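Local coordinates for Cas6b (Methanococcus maripaludis, PDB 4Z7K), which probably cleaves precursor CRISPR RNA as a Cas6-family endoribonuclease, processing a non-stem-loop transcript through dual binding, at residues Y5-Y10 with L62-G67; V176-K181 with R210-V215. All coordinates share one frame; numbering follows the deposited sequence.

Interaction 1 (Y5-Y10 with L62-G67); sequences YMHISY and LIIGIG
His7 presents its imidazole to Ile64, whose CD1 approaches obliquely and comes 4.1 Å from ND1; the two side chains lie alongside each other and point the same way. The imidazole also meets His100 edge to face and Tyr201 at a steep angle, while the Tyr5 ring makes its own edge-to-face contact with His100. Beside this aromatic group, Leu62 runs with CG anti to its backbone N (chi1 177°), which carries CD1 across to the facing strand, 3.8 Å from His7 CB and 4.1 Å from Ser9 CB. The opposite side of the sheet is apolar: Ile8 and Ile63 pack at their branch points, CB to CB 4.1 Å.

Two hydrogen-bonded pairs of an antiparallel sheet hold the strands in register. Met6 N reaches Gly65 O at 3.2 Å and Gly65 N returns to Met6 O; two residues along, Ile8 N and Ile63 N pair reciprocally with each other's carbonyls, Ile63 N to Ile8 O spanning 2.8 Å.

The arrangement illustrates the central strand pair of a ferredoxin-like domain. Strand 98-109 flanks 5-10 and strand 52-57 flanks 62-67, completing four strands, and helix 67-76 covers the Met6 and Ile8 face through Ile71 and Leu74.

Interaction 2 (V176-K181 with R210-V215); sequences VPVKFK and RGFGTV. With nucleotides of chain C.
Phe180 and Arg210 cross at roughly a right angle, the phenyl and guanidinium planes turned 69° apart. The arginine comes to the rim of the ring: NE lies near the ring plane, 3.2 Å from Phe180 CE1, and Arg210 CD sits beside it at 3.6 Å from the same carbon. This is an edge approach, with the guanidinium displaced from the aromatic face. Arg210 runs extended from CG to NE, and its NH2 makes a salt bridge with a phosphate of the bound RNA while passing 3.8 Å from C2' of DC23 of chain C.

Elsewhere on its rim, Phe180 meets the nucleic acid, with O6 of G10 of chain C in the plane of the ring and 3.8 Å from CE2. Lys181 continues the same surface. Its CG stands anti to the carbonyl carbon (chi1 -83°), which sets CG 3.6 Å from N1 of G10 of chain C, so aliphatic carbon, rather than the ammonium, meets the base here. Val178 and Phe212 approach from opposite directions, Val178 CG1 reaching Phe212 CE2 at 3.6 Å; Phe180 CD1 stands obliquely to the Phe212 ring, 4.3 Å from Phe212 CE1. Arg18 adds a cation-pi contact to Phe212.

The pattern is that of an apolar row continuing into an RNA-contacting rim. Segment 210-215, whose Gly211 and Gly213 both have positive phi, fits the glycine-rich loop of Cas6 proteins. It leads into strand 215-217 and is tied by Gly213 and Thr214 to the backbones of Pro120 and Lys118, whereas 176-181 leaves the end of strand 169-177, beside strand 186-194.

Overall arrangement
From the N terminus, strand 2-9 gives the first half of interaction 1, and the chain returns to it through helix 20-30 and strand 52-57, closing a loop of 51 residues at strand 60-66. That loop is complete before interaction 2 begins, so the two stand in series, neither nesting nor crossing. Interaction 2 closes 28 residues, among them strand 186-194, and joins the exit of strand 169-177 to the loop before strand 215-217. The first lies in the sheet of the N-terminal domain, the second in loops of the C-terminal domain, on opposite sides of the chain's centre. Their centres are 18 Å apart and their nearest atoms about 6 Å.

Interaction 1 (Y5-Y10 with L62-G67)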
ATOM      1  N   TYR B   5      19.079   6.594  25.744  1.00 92.95           N
ATOM      2  CA  TYR B   5      19.475   6.441  24.348  1.00 89.02           C
ATOM      3  C   TYR B   5      20.966   6.357  24.139  1.00 87.67           C
ATOM      4  O   TYR B   5      21.744   6.709  25.026  1.00 87.13           O
ATOM      5  CB  TYR B   5      18.923   7.615  23.502  1.00 95.82           C
ATOM      6  CG  TYR B   5      19.547   9.014  23.733  1.00101.57           C
ATOM      7  CD1 TYR B   5      20.794   9.362  23.196  1.00 99.52           C
ATOM      8  CD2 TYR B   5      18.848  10.006  24.432  1.00102.60           C
ATOM      9  CE1 TYR B   5      21.345  10.642  23.391  1.00101.74           C
ATOM     10  CE2 TYR B   5      19.389  11.286  24.632  1.00105.35           C
ATOM     11  CZ  TYR B   5      20.632  11.600  24.108  1.00108.38           C
ATOM     12  OH  TYR B   5      21.153  12.869  24.313  1.00108.57           O
ATOM     13  N   MET B   6      21.348   5.881  22.951  1.00 86.73           N
ATOM     14  CA  MET B   6      22.749   5.864  22.539  1.00 89.49           C
ATOM     15  C   MET B   6      22.869   5.965  21.003  1.00 89.50           C
ATOM     16  O   MET B   6      22.382   5.080  20.278  1.00 80.70           O
ATOM     17  CB  MET B   6      23.447   4.602  23.063  1.00 94.44           C
ATOM     18  CG  MET B   6      24.952   4.548  22.768  1.00 97.83           C
ATOM     19  SD  MET B   6      25.874   3.322  23.748  1.00100.07           S
ATOM     20  CE  MET B   6      25.616   1.847  22.771  1.00 84.71           C
ATOM     21  N   HIS B   7      23.539   7.030  20.530  1.00 93.34           N
ATOM     22  CA  HIS B   7      23.907   7.204  19.114  1.00 86.74           C
ATOM     23  C   HIS B   7      25.285   6.636  18.855  1.00 79.80           C
ATOM     24  O   HIS B   7      26.199   6.830  19.659  1.00 80.86           O
ATOM     25  CB  HIS B   7      23.933   8.676  18.667  1.00 84.36           C
ATOM     26  CG  HIS B   7      22.826   9.526  19.210  1.00 90.20           C
ATOM     27  ND1 HIS B   7      21.703   9.012  19.819  1.00 86.39           N
ATOM     28  CD2 HIS B   7      22.683  10.874  19.230  1.00 95.86           C
ATOM     29  CE1 HIS B   7      20.910  10.006  20.182  1.00 91.52           C
ATOM     30  NE2 HIS B   7      21.484  11.145  19.844  1.00 91.45           N
ATOM     31  N   ILE B   8      25.444   5.980  17.710  1.00 75.09           N
ATOM     32  CA  ILE B   8      26.756   5.536  17.243  1.00 81.07           C
ATOM     33  C   ILE B   8      27.065   6.045  15.847  1.00 80.20           C
ATOM     34  O   ILE B   8      26.327   5.766  14.908  1.00 86.01           O
ATOM     35  CB  ILE B   8      26.840   4.003  17.243  1.00 81.73           C
ATOM     36  CG1 ILE B   8      27.103   3.490  18.658  1.00 80.80           C
ATOM     37  CG2 ILE B   8      27.922   3.522  16.304  1.00 83.00           C
ATOM     38  CD1 ILE B   8      26.896   2.007  18.796  1.00 85.43           C
ATOM     39  N   SER B   9      28.171   6.756  15.687  1.00 75.32           N
ATOM     40  CA  SER B   9      28.443   7.364  14.399  1.00 78.56           C
ATOM     41  C   SER B   9      29.846   7.025  13.913  1.00 81.69           C
ATOM     42  O   SER B   9      30.777   6.987  14.713  1.00 86.16           O
ATOM     43  CB  SER B   9      28.264   8.882  14.498  1.00 84.32           C
ATOM     44  OG  SER B   9      27.968   9.463  13.230  1.00 92.89           O
ATOM     45  N   TYR B  10      30.004   6.795  12.609  1.00 80.10           N
ATOM     46  CA  TYR B  10      31.319   6.493  12.037  1.00 83.54           C
ATOM     47  C   TYR B  10      31.672   7.620  11.073  1.00 83.60           C
ATOM     48  O   TYR B  10      31.382   7.504   9.887  1.00 88.20           O
ATOM     49  CB  TYR B  10      31.344   5.142  11.284  1.00 83.83           C
ATOM     50  CG  TYR B  10      30.914   3.915  12.065  1.00 84.44           C
ATOM     51  CD1 TYR B  10      31.172   3.797  13.417  1.00 83.33           C
ATOM     52  CD2 TYR B  10      30.264   2.855  11.433  1.00 89.89           C
ATOM     53  CE1 TYR B  10      30.777   2.668  14.132  1.00 83.68           C
ATOM     54  CE2 TYR B  10      29.859   1.720  12.140  1.00 83.02           C
ATOM     55  CZ  TYR B  10      30.124   1.634  13.489  1.00 83.72           C
ATOM     56  OH  TYR B  10      29.744   0.521  14.214  1.00 84.22           O
ATOM     57  N   LEU B  62      24.965   6.621  11.012  1.00 77.79           N
ATOM     58  CA  LEU B  62      24.518   6.781  12.375  1.00 75.32           C
ATOM     59  C   LEU B  62      23.670   5.565  12.751  1.00 79.46           C
ATOM     60  O   LEU B  62      22.934   5.033  11.918  1.00 81.32           O
ATOM     61  CB  LEU B  62      23.731   8.070  12.518  1.00 76.21           C
ATOM     62  CG  LEU B  62      23.129   8.360  13.884  1.00 74.19           C
ATOM     63  CD1 LEU B  62      24.215   8.497  14.917  1.00 74.95           C
ATOM     64  CD2 LEU B  62      22.322   9.627  13.802  1.00 81.81           C
ATOM     65  N   ILE B  63      23.808   5.093  13.985  1.00 77.29           N
ATOM     66  CA  ILE B  63      23.080   3.919  14.438  1.00 72.70           C
ATOM     67  C   ILE B  63      22.417   4.261  15.748  1.00 79.43           C
ATOM     68  O   ILE B  63      23.097   4.644  16.706  1.00 80.73           O
ATOM     69  CB  ILE B  63      23.984   2.729  14.662  1.00 73.86           C
ATOM     70  CG1 ILE B  63      24.863   2.506  13.442  1.00 78.25           C
ATOM     71  CG2 ILE B  63      23.149   1.508  15.005  1.00 77.46           C
ATOM     72  CD1 ILE B  63      25.270   1.086  13.252  1.00 87.12           C
ATOM     73  N   ILE B  64      21.097   4.125  15.807  1.00 79.69           N
ATOM     74  CA  ILE B  64      20.384   4.557  16.998  1.00 81.59           C
ATOM     75  C   ILE B  64      19.899   3.362  17.797  1.00 81.94           C
ATOM     76  O   ILE B  64      19.344   2.423  17.227  1.00 82.83           O
ATOM     77  CB  ILE B  64      19.179   5.438  16.650  1.00 79.61           C
ATOM     78  CG1 ILE B  64      19.569   6.480  15.618  1.00 81.18           C
ATOM     79  CG2 ILE B  64      18.655   6.131  17.889  1.00 83.62           C
ATOM     80  CD1 ILE B  64      20.306   7.641  16.226  1.00 88.74           C
ATOM     81  N   GLY B  65      20.117   3.390  19.109  1.00 76.67           N
ATOM     82  CA  GLY B  65      19.544   2.373  19.967  1.00 81.68           C
ATOM     83  C   GLY B  65      18.700   3.039  21.028  1.00 86.43           C
ATOM     84  O   GLY B  65      19.149   4.001  21.668  1.00 89.49           O
ATOM     85  N   ILE B  66      17.502   2.511  21.270  1.00 84.57           N
ATOM     86  CA  ILE B  66      16.585   3.217  22.153  1.00 86.63           C
ATOM     87  C   ILE B  66      16.093   2.311  23.254  1.00 89.67           C
ATOM     88  O   ILE B  66      15.746   1.146  23.013  1.00 87.38           O
ATOM     89  CB  ILE B  66      15.344   3.756  21.421  1.00 88.21           C
ATOM     90  CG1 ILE B  66      15.648   4.174  19.989  1.00 85.94           C
ATOM     91  CG2 ILE B  66      14.722   4.889  22.217  1.00 83.93           C
ATOM     92  CD1 ILE B  66      14.419   4.137  19.122  1.00 83.41           C
ATOM     93  N   GLY B  67      16.062   2.870  24.461  1.00 91.76           N
ATOM     94  CA  GLY B  67      15.656   2.161  25.663  1.00 94.94           C
ATOM     95  C   GLY B  67      16.645   1.089  26.091  1.00 96.39           C
ATOM     96  O   GLY B  67      17.558   0.725  25.341  1.00 93.36           O
TER

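Interaction 2 (V176-K181 with R210-V215)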
ATOM      1  N   VAL B 176       8.591  15.430  -1.814  1.00 86.76           N
ATOM      2  CA  VAL B 176       9.844  14.955  -2.411  1.00 87.46           C
ATOM      3  C   VAL B 176       9.831  13.442  -2.763  1.00 91.96           C
ATOM      4  O   VAL B 176       9.387  12.616  -1.952  1.00 94.20           O
ATOM      5  CB  VAL B 176      11.012  15.249  -1.460  1.00 81.63           C
ATOM      6  CG1 VAL B 176      12.157  14.271  -1.676  1.00 82.69           C
ATOM      7  CG2 VAL B 176      11.452  16.699  -1.600  1.00 79.37           C
ATOM      8  N   PRO B 177      10.336  13.067  -3.959  1.00 88.78           N
ATOM      9  CA  PRO B 177      10.263  11.663  -4.390  1.00 88.68           C
ATOM     10  C   PRO B 177      11.198  10.721  -3.656  1.00 88.51           C
ATOM     11  O   PRO B 177      12.348  11.074  -3.415  1.00 89.42           O
ATOM     12  CB  PRO B 177      10.655  11.725  -5.871  1.00 79.57           C
ATOM     13  CG  PRO B 177      11.531  12.870  -5.958  1.00 86.34           C
ATOM     14  CD  PRO B 177      10.963  13.901  -4.995  1.00 88.20           C
ATOM     15  N   VAL B 178      10.679   9.551  -3.276  1.00 94.50           N
ATOM     16  CA  VAL B 178      11.454   8.496  -2.609  1.00 90.22           C
ATOM     17  C   VAL B 178      11.276   7.151  -3.296  1.00 88.43           C
ATOM     18  O   VAL B 178      10.167   6.669  -3.451  1.00 89.26           O
ATOM     19  CB  VAL B 178      11.072   8.368  -1.145  1.00 83.69           C
ATOM     20  CG1 VAL B 178      11.383   6.970  -0.625  1.00 81.04           C
ATOM     21  CG2 VAL B 178      11.778   9.437  -0.344  1.00 86.00           C
ATOM     22  N   LYS B 179      12.381   6.540  -3.686  1.00 91.46           N
ATOM     23  CA  LYS B 179      12.302   5.239  -4.302  1.00 92.44           C
ATOM     24  C   LYS B 179      12.541   4.200  -3.229  1.00 87.97           C
ATOM     25  O   LYS B 179      13.497   4.315  -2.462  1.00 87.63           O
ATOM     26  CB  LYS B 179      13.294   5.103  -5.454  1.00101.13           C
ATOM     27  CG  LYS B 179      14.169   3.873  -5.406  1.00105.00           C
ATOM     28  CD  LYS B 179      14.526   3.359  -6.790  1.00112.97           C
ATOM     29  CE  LYS B 179      15.739   2.446  -6.752  1.00115.60           C
ATOM     30  NZ  LYS B 179      16.171   1.993  -8.103  1.00117.37           N
ATOM     31  N   PHE B 180      11.619   3.243  -3.114  1.00 96.15           N
ATOM     32  CA  PHE B 180      11.636   2.238  -2.043  1.00100.75           C
ATOM     33  C   PHE B 180      10.979   0.933  -2.498  1.00104.75           C
ATOM     34  O   PHE B 180       9.809   0.938  -2.909  1.00104.71           O
ATOM     35  CB  PHE B 180      10.919   2.776  -0.808  1.00 92.86           C
ATOM     36  CG  PHE B 180      10.692   1.751   0.274  1.00 91.34           C
ATOM     37  CD1 PHE B 180      11.569   1.652   1.341  1.00 96.35           C
ATOM     38  CD2 PHE B 180       9.598   0.914   0.250  1.00 95.83           C
ATOM     39  CE1 PHE B 180      11.359   0.731   2.357  1.00 96.96           C
ATOM     40  CE2 PHE B 180       9.388  -0.018   1.260  1.00 97.24           C
ATOM     41  CZ  PHE B 180      10.266  -0.110   2.309  1.00 93.66           C
ATOM     42  N   LYS B 181      11.687  -0.188  -2.341  1.00107.43           N
ATOM     43  CA  LYS B 181      11.226  -1.465  -2.884  1.00102.91           C
ATOM     44  C   LYS B 181      10.817  -1.315  -4.355  1.00104.67           C
ATOM     45  O   LYS B 181       9.705  -1.658  -4.745  1.00 99.13           O
ATOM     46  CB  LYS B 181      10.080  -2.007  -2.047  1.00 95.52           C
ATOM     47  CG  LYS B 181      10.529  -2.750  -0.811  1.00 98.10           C
ATOM     48  CD  LYS B 181      11.641  -3.723  -1.162  1.00105.76           C
ATOM     49  CE  LYS B 181      12.076  -4.548   0.041  1.00107.01           C
ATOM     50  NZ  LYS B 181      13.193  -5.474  -0.315  1.00100.23           N
ATOM     51  N   ARG B 210      15.109   2.200   8.286  1.00 76.26           N
ATOM     52  CA  ARG B 210      16.077   2.449   7.219  1.00 83.54           C
ATOM     53  C   ARG B 210      16.550   3.880   7.240  1.00 83.18           C
ATOM     54  O   ARG B 210      17.378   4.274   6.414  1.00 82.62           O
ATOM     55  CB  ARG B 210      15.490   2.185   5.836  1.00 86.74           C
ATOM     56  CG  ARG B 210      14.661   0.958   5.693  1.00 92.86           C
ATOM     57  CD  ARG B 210      14.450   0.708   4.226  1.00 95.10           C
ATOM     58  NE  ARG B 210      13.730  -0.534   4.004  1.00 98.77           N
ATOM     59  CZ  ARG B 210      14.327  -1.693   3.761  1.00107.10           C
ATOM     60  NH1 ARG B 210      15.653  -1.759   3.710  1.00111.65           N
ATOM     61  NH2 ARG B 210      13.602  -2.786   3.562  1.00110.52           N
ATOM     62  N   GLY B 211      16.032   4.654   8.190  1.00 80.84           N
ATOM     63  CA  GLY B 211      16.484   6.015   8.359  1.00 83.79           C
ATOM     64  C   GLY B 211      15.516   7.096   7.921  1.00 82.84           C
ATOM     65  O   GLY B 211      15.856   8.281   7.975  1.00 86.56           O
ATOM     66  N   PHE B 212      14.336   6.703   7.452  1.00 75.15           N
ATOM     67  CA  PHE B 212      13.354   7.672   6.989  1.00 75.03           C
ATOM     68  C   PHE B 212      12.702   8.380   8.170  1.00 78.83           C
ATOM     69  O   PHE B 212      12.615   7.822   9.269  1.00 76.47           O
ATOM     70  CB  PHE B 212      12.277   6.999   6.140  1.00 72.35           C
ATOM     71  CG  PHE B 212      12.759   6.526   4.801  1.00 71.25           C
ATOM     72  CD1 PHE B 212      13.221   5.244   4.628  1.00 79.68           C
ATOM     73  CD2 PHE B 212      12.727   7.357   3.709  1.00 74.66           C
ATOM     74  CE1 PHE B 212      13.652   4.802   3.392  1.00 82.85           C
ATOM     75  CE2 PHE B 212      13.154   6.920   2.481  1.00 78.23           C
ATOM     76  CZ  PHE B 212      13.619   5.639   2.323  1.00 76.73           C
ATOM     77  N   GLY B 213      12.290   9.627   7.942  1.00 75.80           N
ATOM     78  CA  GLY B 213      11.567  10.403   8.936  1.00 73.00           C
ATOM     79  C   GLY B 213      12.379  10.823  10.153  1.00 74.69           C
ATOM     80  O   GLY B 213      11.848  10.953  11.257  1.00 74.17           O
ATOM     81  N   THR B 214      13.669  11.048   9.961  1.00 76.45           N
ATOM     82  CA  THR B 214      14.551  11.362  11.079  1.00 76.23           C
ATOM     83  C   THR B 214      14.301  12.787  11.605  1.00 75.42           C
ATOM     84  O   THR B 214      14.241  13.721  10.815  1.00 81.68           O
ATOM     85  CB  THR B 214      16.006  11.201  10.647  1.00 72.27           C
ATOM     86  OG1 THR B 214      16.142  10.001   9.874  1.00 66.14           O
ATOM     87  CG2 THR B 214      16.913  11.151  11.858  1.00 76.95           C
ATOM     88  N   VAL B 215      14.064  12.974  12.899  1.00 71.29           N
ATOM     89  CA  VAL B 215      13.818  14.344  13.376  1.00 74.41           C
ATOM     90  C   VAL B 215      14.854  14.905  14.365  1.00 78.72           C
ATOM     91  O   VAL B 215      15.461  14.162  15.128  1.00 82.90           O
ATOM     92  CB  VAL B 215      12.431  14.461  14.018  1.00 70.37           C
ATOM     93  CG1 VAL B 215      11.413  13.739  13.159  1.00 71.87           C
ATOM     94  CG2 VAL B 215      12.426  13.883  15.396  1.00 72.20           C
TER
ATOM     95  P     G C  10      -0.268  -0.833  -4.275  1.00116.12           P
ATOM     96  OP1   G C  10      -0.208  -1.757  -5.445  1.00 99.44           O
ATOM     97  OP2   G C  10      -1.403   0.119  -4.232  1.00125.86           O
ATOM     98  O5'   G C  10      -0.359  -1.587  -2.870  1.00 94.73           O
ATOM     99  C5'   G C  10       0.721  -2.355  -2.372  1.00107.91           C
ATOM    100  C4'   G C  10       1.565  -2.938  -3.485  1.00116.18           C
ATOM    101  O4'   G C  10       2.756  -2.124  -3.669  1.00117.20           O
ATOM    102  C3'   G C  10       2.068  -4.353  -3.232  1.00119.52           C
ATOM    103  O3'   G C  10       1.128  -5.304  -3.735  1.00125.34           O
ATOM    104  C2'   G C  10       3.449  -4.363  -3.899  1.00116.26           C
ATOM    105  O2'   G C  10       3.348  -4.579  -5.297  1.00117.03           O
ATOM    106  C1'   G C  10       3.903  -2.923  -3.688  1.00109.90           C
ATOM    107  N9    G C  10       4.502  -2.713  -2.367  1.00107.03           N
ATOM    108  C8    G C  10       4.018  -1.738  -1.529  1.00109.57           C
ATOM    109  N7    G C  10       4.616  -1.675  -0.390  1.00106.45           N
ATOM    110  C5    G C  10       5.555  -2.674  -0.505  1.00106.44           C
ATOM    111  C6    G C  10       6.493  -3.051   0.455  1.00107.92           C
ATOM    112  O6    G C  10       6.594  -2.503   1.551  1.00106.14           O
ATOM    113  N1    G C  10       7.301  -4.108   0.021  1.00107.61           N
ATOM    114  C2    G C  10       7.191  -4.718  -1.217  1.00112.05           C
ATOM    115  N2    G C  10       8.051  -5.726  -1.477  1.00111.60           N
ATOM    116  N3    G C  10       6.293  -4.361  -2.136  1.00113.20           N
ATOM    117  C4    G C  10       5.521  -3.335  -1.711  1.00108.47           C
ATOM    118  P    DC C  23      10.998  -2.992   9.468  1.00 93.25           P
ATOM    119  OP1  DC C  23      12.317  -3.284  10.057  1.00 99.05           O
ATOM    120  OP2  DC C  23      10.816  -1.726   8.702  1.00 96.67           O
ATOM    121  O5'  DC C  23      10.556  -4.201   8.531  1.00 89.32           O
ATOM    122  C5'  DC C  23      11.255  -5.390   8.574  1.00 99.04           C
ATOM    123  C4'  DC C  23      11.231  -6.006   7.215  1.00 99.63           C
ATOM    124  O4'  DC C  23       9.878  -6.000   6.757  1.00 91.47           O
ATOM    125  C3'  DC C  23      12.022  -5.232   6.177  1.00103.44           C
ATOM    126  O3'  DC C  23      13.388  -5.705   6.176  1.00110.49           O
ATOM    127  C2'  DC C  23      11.278  -5.551   4.882  1.00101.94           C
ATOM    128  C1'  DC C  23       9.840  -5.777   5.369  1.00 99.92           C
ATOM    129  N1   DC C  23       8.948  -4.646   5.128  1.00 97.83           N
ATOM    130  C2   DC C  23       8.446  -4.428   3.847  1.00 98.34           C
ATOM    131  O2   DC C  23       8.760  -5.199   2.931  1.00 98.99           O
ATOM    132  N3   DC C  23       7.620  -3.381   3.644  1.00 99.17           N
ATOM    133  C4   DC C  23       7.296  -2.567   4.644  1.00 97.76           C
ATOM    134  N4   DC C  23       6.472  -1.548   4.375  1.00 95.62           N
ATOM    135  C5   DC C  23       7.801  -2.766   5.965  1.00 99.41           C
ATOM    136  C6   DC C  23       8.621  -3.811   6.159  1.00100.28           C
TER